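Local coordinates for protein putative mandelate racemase (PDB 3OZY) that is of unknown function but, as a magnesium-binding member of the enolase superfamily, probably acts on a carboxylate substrate such as a sugar diacid, at residues R20-V23 with G28-L31; G50-P55 with A59-A64; P71-E76 with N82-K87; A170-G175 with A183-M188; D264-D269 with A295-A300. All blocks are in the same frame, centred on the assembly; numbering follows the deposited sequence. Where two conformers were deposited one is given.

How the contacts relate
Contacts 1, 2 and 3 belong to the N-terminal capping domain, contacts 4 and 5 to the barrel that follows it. Contacts 1 and 4, with centres about 18 Å apart, meet the same acetate from two domains, through Lys30 and Lys173. The active-site magnesium of Asp201, Glu227 and Glu254 lies beside this region: Lys173 bonds to Asp201 and Lys171 to Glu227. Contact 2, its nearest atoms about 6 Å from contact 1, involves another capping-domain loop. It shares helix 58-73 with contact 3, whose centre is about 18 Å away and whose His86 binds a separate magnesium. Contact 5 lies about 27 Å from contact 4, centre to centre. Contacts 2, 3 and 5 also touch the second subunit.

Contact 1 (R20-V23 with G28-L31); sequences RMRV and GLKL. With ACY (acetic acid), chain I.
One face of the Arg22 guanidinium carries a methyl of Leu31: CD2 sits over the centre of the group, with CD2 of Leu31 3.6 Å from CZ of Arg22. At the edge, in the guanidinium plane, a water accepts from Arg22 NE at 2.7 Å and lies 2.7 Å from O of Leu31, to which it can donate. Apolar packing and a probable water bridge therefore link the same two residues. The methylenes of Arg22 run extended past the carbonyl of Lys30, with CG of Arg22 3.2 Å from O of Lys30, and Leu29 CD1 packs against Arg22 CB. The backbone link is one bond, from Lys30 N to Val23 O at 2.9 Å, and it is straight, 173° at the hydrogen. CA of Leu29 adds a C-H...O contact to the same Val23 O at 3.6 Å. These pairings extend the antiparallel hairpin of strands 24-25 and 28-29, in the loop between the first two long strands of the capping domain, a loop that in relatives helps to close the active site. Side by side with Val23, the Lys30 chain passes CG2 of Val23 with its CE at 3.8 Å, then bends at its last torsion (chi4 -57°) and gives NZ to OXT of an acetate at 2.7 Å. Tyr147, Ser25 and Lys173 hold that acetate too. The acetate is probably from the crystallisation liquor, but its site beside a lysine ammonium is consistent with a place for an acidic substrate, while Lys30 O is buried against Arg22 with no hydrogen-bond partner.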
# COMPACT_ATOMS: atom_id res chain seq x y z
N ARG A 20 -16.50 -12.97 -25.56
CA ARG A 20 -15.40 -13.55 -26.32
C ARG A 20 -14.15 -12.67 -26.33
O ARG A 20 -13.05 -13.16 -26.59
CB ARG A 20 -15.85 -13.79 -27.77
CG ARG A 20 -16.00 -12.52 -28.57
CD ARG A 20 -16.75 -12.78 -29.87
NE ARG A 20 -16.93 -11.55 -30.62
CZ ARG A 20 -17.89 -10.67 -30.36
NH1 ARG A 20 -17.98 -9.57 -31.09
NH2 ARG A 20 -18.76 -10.90 -29.39
N MET A 21 -14.33 -11.38 -26.05
CA MET A 21 -13.24 -10.41 -26.09
C MET A 21 -12.56 -10.23 -24.73
O MET A 21 -11.62 -9.45 -24.59
CB MET A 21 -13.73 -9.05 -26.60
CG MET A 21 -14.24 -9.05 -28.03
SD MET A 21 -13.01 -9.59 -29.22
CE MET A 21 -11.76 -8.32 -29.03
N ARG A 22 -13.05 -10.94 -23.71
CA ARG A 22 -12.39 -10.94 -22.42
C ARG A 22 -11.03 -11.58 -22.62
O ARG A 22 -10.90 -12.56 -23.36
CB ARG A 22 -13.17 -11.77 -21.41
CG ARG A 22 -14.53 -11.26 -21.07
CD ARG A 22 -15.23 -12.33 -20.27
NE ARG A 22 -16.41 -11.81 -19.61
CZ ARG A 22 -17.15 -12.52 -18.77
NH1 ARG A 22 -18.20 -11.95 -18.19
NH2 ARG A 22 -16.83 -13.79 -18.50
N VAL A 23 -10.02 -11.03 -21.95
CA VAL A 23 -8.70 -11.64 -21.98
C VAL A 23 -8.23 -11.91 -20.56
O VAL A 23 -8.70 -11.28 -19.61
CB VAL A 23 -7.66 -10.77 -22.74
CG1 VAL A 23 -8.00 -10.71 -24.24
CG2 VAL A 23 -7.55 -9.38 -22.13
N GLY A 28 -5.70 -11.59 -13.84
CA GLY A 28 -7.08 -12.08 -13.83
C GLY A 28 -7.79 -11.95 -15.17
O GLY A 28 -7.25 -11.40 -16.13
N LEU A 29 -9.01 -12.47 -15.23
CA LEU A 29 -9.84 -12.42 -16.43
C LEU A 29 -10.63 -11.11 -16.45
O LEU A 29 -11.38 -10.83 -15.52
CB LEU A 29 -10.80 -13.61 -16.43
CG LEU A 29 -11.84 -13.65 -17.55
CD1 LEU A 29 -11.15 -13.93 -18.87
CD2 LEU A 29 -12.91 -14.73 -17.24
N LYS A 30 -10.47 -10.29 -17.49
CA LYS A 30 -11.18 -9.02 -17.55
C LYS A 30 -12.68 -9.23 -17.73
O LYS A 30 -13.11 -10.12 -18.48
CB LYS A 30 -10.63 -8.14 -18.66
CG LYS A 30 -9.13 -7.91 -18.54
CD LYS A 30 -8.67 -6.77 -19.42
CE LYS A 30 -7.15 -6.68 -19.44
NZ LYS A 30 -6.62 -6.51 -18.04
N LEU A 31 -13.47 -8.41 -17.04
CA LEU A 31 -14.93 -8.51 -17.06
C LEU A 31 -15.60 -7.22 -17.54
O LEU A 31 -16.49 -7.26 -18.39
CB LEU A 31 -15.44 -8.89 -15.67
CG LEU A 31 -14.88 -10.19 -15.08
CD1 LEU A 31 -15.31 -10.38 -13.62
CD2 LEU A 31 -15.24 -11.41 -15.94
C ACY I . -3.36 -6.93 -17.33
O ACY I . -2.49 -7.82 -17.33
OXT ACY I . -3.97 -6.57 -18.36
CH3 ACY I . -3.72 -6.25 -16.04
O HOH W 1 -17.37 -9.32 -19.90

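Contact 2 (G50-P55 with A59-A64); sequences GSPSGP and AVLKRA
Leu61 sets both of its methyls against the ring of Pro52, CD1 and CD2 lying equally near CG. The contact joins the first helix of the capping domain, 58-73, to the loop that leaves the third strand of its antiparallel sheet; in relatives this loop borders the substrate pocket. From Pro52 CG to Leu61 CD1 is 3.9 Å, and from Pro52 CB to Leu61 CD2 again 3.9 Å, so both methyls meet the CB-CG side of the pyrrolidine ring, from the same side of its plane. The leucine CG stands anti to its carbonyl carbon (chi1 -77°), which turns the fork outward from the helix and onto the proline. Ile36 of strand 32-42 touches both residues, and Val102 of helix 102-122 packs on Leu61. No hydrogen bond crosses between the segments. The loop is shaped instead by its own bonds and by the barrel: Ser53 OG is held by Arg280, Ser51 OG by Asp308, and the peptide before Pro55 is cis. On the helix, Arg63 forms a salt bridge with Asp57 of the second subunit. Within the loop an ST turn brings Ser53 N to Ser51 OG at 3.2 Å, with 156° at the hydrogen.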
# COMPACT_ATOMS: atom_id res chain seq x y z
N GLY A 50 -8.84 13.76 -14.29
CA GLY A 50 -7.78 12.78 -14.14
C GLY A 50 -8.35 11.38 -13.96
O GLY A 50 -9.56 11.18 -13.98
N SER A 51 -7.45 10.41 -13.79
CA SER A 51 -7.84 9.02 -13.55
C SER A 51 -6.78 8.37 -12.68
O SER A 51 -5.59 8.52 -12.95
CB SER A 51 -7.92 8.24 -14.86
OG SER A 51 -8.03 6.85 -14.59
N PRO A 52 -7.21 7.62 -11.65
CA PRO A 52 -6.31 6.85 -10.77
C PRO A 52 -6.11 5.40 -11.24
O PRO A 52 -5.78 4.53 -10.43
CB PRO A 52 -7.06 6.84 -9.44
CG PRO A 52 -8.51 6.75 -9.90
CD PRO A 52 -8.58 7.67 -11.10
N SER A 53 -6.33 5.16 -12.53
CA SER A 53 -6.07 3.86 -13.14
C SER A 53 -6.99 2.76 -12.59
O SER A 53 -8.06 3.02 -12.05
CB SER A 53 -4.58 3.51 -12.98
OG SER A 53 -4.22 2.35 -13.72
N GLY A 54 -6.55 1.52 -12.75
CA GLY A 54 -7.32 0.36 -12.35
C GLY A 54 -6.59 -0.89 -12.80
O GLY A 54 -5.58 -0.80 -13.48
N PRO A 55 -7.09 -2.08 -12.43
CA PRO A 55 -8.29 -2.27 -11.61
C PRO A 55 -8.03 -2.01 -10.13
O PRO A 55 -7.10 -2.56 -9.52
CB PRO A 55 -8.63 -3.75 -11.85
CG PRO A 55 -7.31 -4.39 -12.19
CD PRO A 55 -6.51 -3.34 -12.91
N ALA A 59 -15.57 1.95 -5.49
CA ALA A 59 -16.06 2.59 -4.27
C ALA A 59 -14.89 2.98 -3.36
O ALA A 59 -14.90 4.06 -2.77
CB ALA A 59 -17.04 1.69 -3.54
N VAL A 60 -13.89 2.11 -3.25
CA VAL A 60 -12.69 2.45 -2.49
C VAL A 60 -12.03 3.71 -3.06
O VAL A 60 -11.73 4.65 -2.32
CB VAL A 60 -11.68 1.29 -2.46
CG1 VAL A 60 -10.33 1.74 -1.91
CG2 VAL A 60 -12.23 0.13 -1.65
N LEU A 61 -11.84 3.76 -4.37
CA LEU A 61 -11.26 4.93 -5.01
C LEU A 61 -12.09 6.19 -4.79
O LEU A 61 -11.55 7.25 -4.46
CB LEU A 61 -11.08 4.69 -6.50
CG LEU A 61 -9.90 3.82 -6.95
CD1 LEU A 61 -10.02 3.51 -8.43
CD2 LEU A 61 -8.56 4.50 -6.66
N LYS A 62 -13.40 6.08 -5.00
CA LYS A 62 -14.27 7.24 -4.87
C LYS A 62 -14.21 7.82 -3.46
O LYS A 62 -14.10 9.04 -3.28
CB LYS A 62 -15.71 6.86 -5.23
CG LYS A 62 -16.70 8.01 -5.11
CD LYS A 62 -18.10 7.54 -5.53
CE LYS A 62 -19.14 8.65 -5.49
NZ LYS A 62 -18.93 9.68 -6.54
N ARG A 63 -14.29 6.95 -2.46
CA ARG A 63 -14.21 7.37 -1.07
C ARG A 63 -12.86 8.02 -0.76
O ARG A 63 -12.79 9.08 -0.14
CB ARG A 63 -14.45 6.19 -0.14
CG ARG A 63 -14.30 6.49 1.34
CD ARG A 63 -15.40 7.39 1.88
NE ARG A 63 -15.05 7.77 3.25
CZ ARG A 63 -15.76 8.60 4.02
NH1 ARG A 63 -16.88 9.14 3.58
NH2 ARG A 63 -15.32 8.87 5.24
N ALA A 64 -11.77 7.38 -1.18
CA ALA A 64 -10.45 7.94 -0.92
C ALA A 64 -10.29 9.32 -1.55
O ALA A 64 -9.74 10.23 -0.95
CB ALA A 64 -9.37 7.00 -1.43

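Contact 3 (P71-E76 with N82-K87); sequences PQLIGE and NYLWHK. With MG (magnesium ion), chain D.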
# COMPACT_ATOMS: atom_id res chain seq x y z
N PRO A 71 -10.85 16.65 1.19
CA PRO A 71 -10.87 17.67 2.25
C PRO A 71 -9.55 18.42 2.41
O PRO A 71 -9.56 19.55 2.88
CB PRO A 71 -11.21 16.86 3.50
CG PRO A 71 -12.04 15.73 2.96
CD PRO A 71 -11.37 15.36 1.66
N GLN A 72 -8.43 17.80 2.03
CA GLN A 72 -7.13 18.48 2.11
C GLN A 72 -6.95 19.50 1.00
O GLN A 72 -6.03 20.32 1.05
CB GLN A 72 -5.99 17.47 2.04
CG GLN A 72 -6.02 16.42 3.13
CD GLN A 72 -5.91 17.04 4.51
OE1 GLN A 72 -5.08 17.92 4.75
NE2 GLN A 72 -6.75 16.58 5.43
N LEU A 73 -7.82 19.46 -0.01
CA LEU A 73 -7.69 20.33 -1.17
C LEU A 73 -8.69 21.48 -1.17
O LEU A 73 -8.42 22.52 -1.76
CB LEU A 73 -7.84 19.53 -2.47
CG LEU A 73 -6.55 19.06 -3.15
CD1 LEU A 73 -5.64 18.33 -2.18
CD2 LEU A 73 -6.87 18.18 -4.35
N ILE A 74 -9.85 21.28 -0.55
CA ILE A 74 -10.90 22.31 -0.62
C ILE A 74 -10.39 23.62 -0.03
O ILE A 74 -9.88 23.64 1.09
CB ILE A 74 -12.18 21.88 0.11
CG1 ILE A 74 -12.64 20.50 -0.37
CG2 ILE A 74 -13.27 22.94 -0.09
CD1 ILE A 74 -12.81 20.40 -1.86
N GLY A 75 -10.52 24.69 -0.80
CA GLY A 75 -10.10 26.01 -0.34
C GLY A 75 -8.67 26.36 -0.71
O GLY A 75 -8.23 27.49 -0.52
N GLU A 76 -7.94 25.39 -1.25
CA GLU A 76 -6.54 25.60 -1.61
C GLU A 76 -6.37 26.13 -3.02
O GLU A 76 -7.18 25.85 -3.90
CB GLU A 76 -5.75 24.29 -1.47
CG GLU A 76 -5.58 23.81 -0.04
CD GLU A 76 -4.43 24.49 0.68
OE1 GLU A 76 -3.68 25.25 0.02
OE2 GLU A 76 -4.26 24.26 1.90
N ASN A 82 2.90 21.06 -6.19
CA ASN A 82 3.94 20.47 -5.36
C ASN A 82 3.60 20.48 -3.87
O ASN A 82 3.72 19.46 -3.18
CB ASN A 82 5.28 21.16 -5.63
CG ASN A 82 5.81 20.84 -7.01
OD1 ASN A 82 5.95 19.67 -7.37
ND2 ASN A 82 6.10 21.87 -7.79
N TYR A 83 3.16 21.64 -3.37
CA TYR A 83 2.71 21.73 -1.99
C TYR A 83 1.59 20.72 -1.72
O TYR A 83 1.62 20.01 -0.72
CB TYR A 83 2.23 23.15 -1.68
CG TYR A 83 1.51 23.27 -0.36
CD1 TYR A 83 2.20 23.15 0.84
CD2 TYR A 83 0.14 23.50 -0.31
CE1 TYR A 83 1.55 23.25 2.05
CE2 TYR A 83 -0.52 23.61 0.91
CZ TYR A 83 0.19 23.48 2.08
OH TYR A 83 -0.45 23.57 3.30
N LEU A 84 0.60 20.67 -2.61
CA LEU A 84 -0.57 19.84 -2.36
C LEU A 84 -0.26 18.34 -2.36
O LEU A 84 -0.88 17.58 -1.61
CB LEU A 84 -1.68 20.17 -3.36
CG LEU A 84 -2.27 21.57 -3.18
CD1 LEU A 84 -3.21 21.91 -4.33
CD2 LEU A 84 -3.00 21.70 -1.84
N TRP A 85 0.71 17.92 -3.17
CA TRP A 85 1.11 16.52 -3.18
C TRP A 85 1.57 16.11 -1.79
O TRP A 85 1.14 15.10 -1.23
CB TRP A 85 2.25 16.27 -4.19
CG TRP A 85 2.43 14.81 -4.49
CD1 TRP A 85 1.88 14.13 -5.55
CD2 TRP A 85 3.15 13.84 -3.72
NE1 TRP A 85 2.24 12.80 -5.48
CE2 TRP A 85 3.02 12.60 -4.37
CE3 TRP A 85 3.92 13.91 -2.54
CZ2 TRP A 85 3.61 11.43 -3.89
CZ3 TRP A 85 4.51 12.74 -2.07
CH2 TRP A 85 4.35 11.52 -2.74
N HIS A 86 2.44 16.93 -1.22
CA HIS A 86 3.02 16.63 0.08
C HIS A 86 2.04 16.82 1.23
O HIS A 86 2.02 16.03 2.18
CB HIS A 86 4.33 17.39 0.24
CG HIS A 86 5.37 16.92 -0.72
ND1 HIS A 86 6.26 15.92 -0.42
CD2 HIS A 86 5.59 17.24 -2.02
CE1 HIS A 86 7.02 15.67 -1.47
NE2 HIS A 86 6.63 16.45 -2.46
N LYS A 87 1.17 17.82 1.11
CA LYS A 87 0.13 18.01 2.11
C LYS A 87 -0.72 16.74 2.20
O LYS A 87 -1.04 16.26 3.30
CB LYS A 87 -0.76 19.20 1.73
CG LYS A 87 -1.82 19.49 2.77
CD LYS A 87 -2.76 20.61 2.35
CE LYS A 87 -3.70 20.92 3.52
NZ LYS A 87 -4.84 21.79 3.13
MG MG D . 7.22 15.20 1.34
O HOH W 2 -8.16 22.11 2.82
O HOH W 3 -2.53 25.11 3.61
O HOH W 4 7.82 17.31 2.42
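A type II turn from Leu73 to Glu76, closed by Glu76 N to Leu73 O at 3.0 Å, carries the chain off the end of helix 58-73 and brings Glu76 over helix 81-97. Lys87 reaches back from that helix with its chain fully extended, CG anti to the backbone N (chi1 -177°), and its ammonium meets two oxygens. NZ of Lys87 gives a hydrogen bond to O of Gln72 at 2.8 Å and a salt bridge to OE2 of Glu76, likewise 2.8 Å. The ammonium meets OE2 on its anti side, 27° out of the carboxylate plane. Lys87 thus satisfies a carbonyl near the end of one helix and would offset the charge of the turn. A water further ties OE2 of Glu76 (2.6 Å) to the hydroxyl of Tyr83, whose ring presents its CE2 edge to the carboxylate, the two planes 48° apart. This turn between two consecutive helices lies in the helical part of the enolase-type capping domain; Leu73 packs on Ile5 and Val8 of strand 5-16 in its three-stranded sheet. Beneath the charged group, CG of Glu76 lies 3.8 Å from Leu84 CD2, and Leu73 CD1 comes to 4.3 Å from the same Leu84 methyl. Farther round the helix His86 binds a magnesium ion through ND1 at 2.1 Å, with His90 as another ligand and the indole of Trp85 lying over one face of its imidazole.

Contact 4 (A170-G175 with A183-M188); sequences AKLKVG and ANLRAM. With ACY (acetic acid), chain I.
A single methyl, CD2 of Leu172, makes nearly all of this contact, meeting three side chains of the helix. It lies 3.6 Å from CD2 of Leu185, although Leu185 was modelled in two conformers and that distance is less certain. The sulfur of Met188 crosses at a slant, with SD 3.9 Å from CD2 of Leu172, and the bend at its last torsion (chi3 68°) swings CE back to 4.0 Å from Leu172 CB. CB of Asn184 completes the group at 4.2 Å from Leu172 CD2. Polar contact across the segments is indirect: one water donates to Lys173 O at 2.8 Å and accepts from Asn184 ND2 at 3.2 Å. The strand and helix axes approach to 10.3 Å and run nearly antiparallel, at 158°. Leu172 faces the helix, whereas the lysines before and after it serve the barrel interior: Lys171 pairs with Glu227 and Glu329, and Lys173 with Asp201, Asn203 and the acetate. This is the strand-to-helix half of a beta-alpha-beta crossover, strand 169-173 to helix 178-192 to strand 197-201, in the enolase-type barrel, and Lys-x-Lys on the second strand is a signature of many mandelate racemase relatives.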
# COMPACT_ATOMS: atom_id res chain seq x y z
N ALA A 170 5.22 -4.99 -29.81
CA ALA A 170 4.03 -5.51 -29.15
C ALA A 170 4.45 -6.37 -27.97
O ALA A 170 5.60 -6.80 -27.89
CB ALA A 170 3.18 -6.33 -30.13
N LYS A 171 3.51 -6.62 -27.07
CA LYS A 171 3.77 -7.35 -25.84
C LYS A 171 2.93 -8.62 -25.74
O LYS A 171 1.76 -8.64 -26.13
CB LYS A 171 3.51 -6.44 -24.64
CG LYS A 171 3.94 -7.01 -23.27
CD LYS A 171 4.15 -5.91 -22.23
CE LYS A 171 2.84 -5.47 -21.60
NZ LYS A 171 3.09 -4.33 -20.66
N LEU A 172 3.54 -9.68 -25.22
CA LEU A 172 2.91 -10.97 -24.98
C LEU A 172 2.79 -11.26 -23.49
O LEU A 172 3.77 -11.14 -22.75
CB LEU A 172 3.75 -12.09 -25.62
CG LEU A 172 3.27 -13.52 -25.35
CD1 LEU A 172 1.96 -13.79 -26.11
CD2 LEU A 172 4.35 -14.53 -25.73
N LYS A 173 1.60 -11.64 -23.05
CA LYS A 173 1.41 -12.11 -21.68
C LYS A 173 1.83 -13.57 -21.54
O LYS A 173 1.49 -14.40 -22.38
CB LYS A 173 -0.05 -11.97 -21.29
CG LYS A 173 -0.58 -10.55 -21.33
CD LYS A 173 0.06 -9.71 -20.23
CE LYS A 173 -0.62 -8.36 -20.10
NZ LYS A 173 -0.19 -7.65 -18.86
N VAL A 174 2.55 -13.87 -20.47
CA VAL A 174 3.05 -15.21 -20.21
C VAL A 174 2.88 -15.55 -18.73
O VAL A 174 2.41 -14.73 -17.94
CB VAL A 174 4.55 -15.32 -20.57
CG1 VAL A 174 4.79 -14.95 -22.05
CG2 VAL A 174 5.40 -14.43 -19.65
N GLY A 175 3.24 -16.78 -18.37
CA GLY A 175 3.38 -17.11 -16.96
C GLY A 175 2.63 -18.32 -16.46
O GLY A 175 3.00 -18.88 -15.43
N ALA A 183 6.73 -21.51 -26.98
CA ALA A 183 6.34 -21.86 -28.34
C ALA A 183 5.70 -20.66 -29.04
O ALA A 183 5.95 -20.41 -30.21
CB ALA A 183 5.40 -23.06 -28.34
N ASN A 184 4.89 -19.91 -28.29
CA ASN A 184 4.27 -18.70 -28.84
C ASN A 184 5.33 -17.69 -29.27
O ASN A 184 5.27 -17.13 -30.37
CB ASN A 184 3.34 -18.06 -27.81
CG ASN A 184 2.10 -18.87 -27.56
OD1 ASN A 184 1.87 -19.89 -28.21
ND2 ASN A 184 1.28 -18.41 -26.62
N LEU A 185 6.30 -17.44 -28.40
CA LEU A 185 7.37 -16.49 -28.71
C LEU A 185 8.18 -16.91 -29.92
O LEU A 185 8.51 -16.08 -30.77
CB LEU A 185 8.30 -16.32 -27.51
CG LEU A 185 7.81 -15.43 -26.39
CD1 LEU A 185 8.74 -15.59 -25.20
CD2 LEU A 185 7.74 -13.98 -26.84
N ARG A 186 8.52 -18.19 -29.99
CA ARG A 186 9.29 -18.67 -31.13
C ARG A 186 8.52 -18.46 -32.43
O ARG A 186 9.08 -18.03 -33.43
CB ARG A 186 9.72 -20.13 -30.95
CG ARG A 186 10.74 -20.33 -29.83
CD ARG A 186 11.30 -21.74 -29.84
NE ARG A 186 11.84 -22.13 -28.54
CZ ARG A 186 11.18 -22.88 -27.66
NH1 ARG A 186 9.95 -23.31 -27.95
NH2 ARG A 186 11.73 -23.19 -26.50
N ALA A 187 7.22 -18.75 -32.41
CA ALA A 187 6.40 -18.59 -33.61
C ALA A 187 6.27 -17.11 -33.98
O ALA A 187 6.32 -16.74 -35.15
CB ALA A 187 5.03 -19.21 -33.41
N MET A 188 6.07 -16.27 -32.96
CA MET A 188 5.98 -14.83 -33.17
C MET A 188 7.22 -14.25 -33.83
O MET A 188 7.13 -13.52 -34.81
CB MET A 188 5.68 -14.11 -31.85
CG MET A 188 4.26 -14.34 -31.35
SD MET A 188 4.08 -13.97 -29.59
CE MET A 188 4.33 -12.20 -29.60
C ACY I . -3.36 -6.93 -17.33
O ACY I . -2.49 -7.82 -17.33
OXT ACY I . -3.97 -6.57 -18.36
CH3 ACY I . -3.72 -6.25 -16.04
O HOH W 5 1.69 -16.76 -23.96

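Contact 5 (D264-D269 with A295-A300); sequences DYIRND and ASAHLA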
# COMPACT_ATOMS: atom_id res chain seq x y z
N ASP A 264 14.67 1.61 -4.10
CA ASP A 264 15.07 0.32 -3.54
C ASP A 264 15.51 -0.66 -4.63
O ASP A 264 16.47 -1.39 -4.44
CB ASP A 264 13.96 -0.29 -2.69
CG ASP A 264 13.85 0.35 -1.33
OD1 ASP A 264 14.83 0.98 -0.88
OD2 ASP A 264 12.79 0.22 -0.71
N TYR A 265 14.80 -0.70 -5.75
CA TYR A 265 15.23 -1.55 -6.85
C TYR A 265 16.58 -1.11 -7.40
O TYR A 265 17.46 -1.93 -7.64
CB TYR A 265 14.17 -1.60 -7.96
CG TYR A 265 13.15 -2.71 -7.80
CD1 TYR A 265 12.12 -2.60 -6.87
CD2 TYR A 265 13.22 -3.85 -8.58
CE1 TYR A 265 11.20 -3.62 -6.72
CE2 TYR A 265 12.30 -4.87 -8.44
CZ TYR A 265 11.29 -4.75 -7.52
OH TYR A 265 10.38 -5.78 -7.40
N ILE A 266 16.75 0.19 -7.61
CA ILE A 266 18.00 0.71 -8.16
C ILE A 266 19.18 0.42 -7.24
O ILE A 266 20.25 -0.01 -7.70
CB ILE A 266 17.90 2.20 -8.48
CG1 ILE A 266 16.89 2.44 -9.61
CG2 ILE A 266 19.28 2.79 -8.83
CD1 ILE A 266 16.58 3.89 -9.83
N ARG A 267 19.00 0.62 -5.94
CA ARG A 267 20.07 0.41 -4.97
C ARG A 267 20.47 -1.05 -4.85
O ARG A 267 21.55 -1.39 -4.34
CB ARG A 267 19.67 0.94 -3.58
CG ARG A 267 19.60 2.45 -3.50
CD ARG A 267 19.31 2.91 -2.08
NE ARG A 267 20.41 2.61 -1.17
CZ ARG A 267 20.33 1.74 -0.16
NH1 ARG A 267 19.21 1.08 0.06
NH2 ARG A 267 21.39 1.54 0.61
N ASN A 268 19.59 -1.93 -5.31
CA ASN A 268 19.89 -3.35 -5.33
C ASN A 268 20.21 -3.90 -6.72
O ASN A 268 20.20 -5.11 -6.92
CB ASN A 268 18.75 -4.12 -4.68
CG ASN A 268 18.69 -3.89 -3.19
OD1 ASN A 268 19.50 -4.44 -2.44
ND2 ASN A 268 17.76 -3.04 -2.74
N ASP A 269 20.49 -3.00 -7.66
CA ASP A 269 20.87 -3.39 -9.02
C ASP A 269 19.84 -4.34 -9.64
O ASP A 269 20.18 -5.29 -10.34
CB ASP A 269 22.27 -4.01 -9.03
CG ASP A 269 23.35 -3.02 -8.61
OD1 ASP A 269 23.27 -1.84 -9.00
OD2 ASP A 269 24.29 -3.42 -7.89
N ALA A 295 17.03 8.13 -15.23
CA ALA A 295 18.07 8.65 -16.11
C ALA A 295 19.40 8.85 -15.36
O ALA A 295 20.47 8.54 -15.88
CB ALA A 295 17.62 9.95 -16.77
N SER A 296 19.32 9.36 -14.14
CA SER A 296 20.52 9.55 -13.32
C SER A 296 21.28 8.25 -13.13
O SER A 296 22.51 8.24 -13.10
CB SER A 296 20.15 10.11 -11.96
OG SER A 296 19.82 11.47 -12.09
N ALA A 297 20.54 7.15 -13.01
CA ALA A 297 21.14 5.84 -12.79
C ALA A 297 21.48 5.11 -14.09
O ALA A 297 21.88 3.94 -14.05
CB ALA A 297 20.20 4.98 -11.94
N HIS A 298 21.31 5.78 -15.22
CA HIS A 298 21.59 5.20 -16.54
C HIS A 298 20.65 4.04 -16.85
O HIS A 298 21.02 3.08 -17.52
CB HIS A 298 23.06 4.79 -16.66
CG HIS A 298 24.00 5.91 -16.37
ND1 HIS A 298 24.38 6.81 -17.34
CD2 HIS A 298 24.58 6.33 -15.22
CE1 HIS A 298 25.18 7.71 -16.81
NE2 HIS A 298 25.31 7.45 -15.52
N LEU A 299 19.42 4.18 -16.36
CA LEU A 299 18.34 3.23 -16.60
C LEU A 299 17.23 3.92 -17.39
O LEU A 299 17.31 5.12 -17.65
CB LEU A 299 17.80 2.71 -15.27
CG LEU A 299 18.85 2.10 -14.34
CD1 LEU A 299 18.22 1.76 -12.99
CD2 LEU A 299 19.51 0.87 -14.95
N ALA A 300 16.20 3.17 -17.76
CA ALA A 300 15.12 3.71 -18.58
C ALA A 300 13.84 3.84 -17.77
O ALA A 300 13.61 3.06 -16.84
CB ALA A 300 14.89 2.80 -19.79
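Apolar contact alone crosses between the segments, and Ile266 makes all of it from one side. Its two branches divide the work: CG2 of Ile266 meets CB of Ala297 at 3.9 Å, while CG1 of Ile266 lies 3.7 Å from CD1 of Leu299. CD1 of Ile266 adds a third approach, to Leu299 CD1 at 4.1 Å. With CG1 anti to the carbonyl carbon and CG2 anti to the backbone N (chi1 -66°), the branches spread apart, each toward its own partner. The side chains of Ile266 and Leu299 run antiparallel beside each other, so CD1 of Leu299 lies alongside the isoleucine chain. Hydrogen bonding, by contrast, stays within each segment and shapes the ends of both helices. Asp269 has a positive phi (54°) and is the C-prime residue of a Schellman motif, with Asp269 N bonded to Ile266 O at 3.0 Å and the N of Ala270 reaching Tyr265 O. His298 plays the same part after helix 284-296 (phi 65°), its N bonded to Ala295 O at 3.0 Å. Asn268 folds back as well, its ND2 giving a hydrogen bond to Asp264 O at 2.7 Å. Among outside partners, Arg242 bonds to Asp269 O and packs on Leu299, and Ile235 of the second subunit touches Asp264. The segments thus join two successive outer helices, 258-267 and 284-296, where each ends and the chain turns in toward strands 273-274 and 300-301, which pair in parallel as neighbours in the beta-alpha barrel of the enolase superfamily.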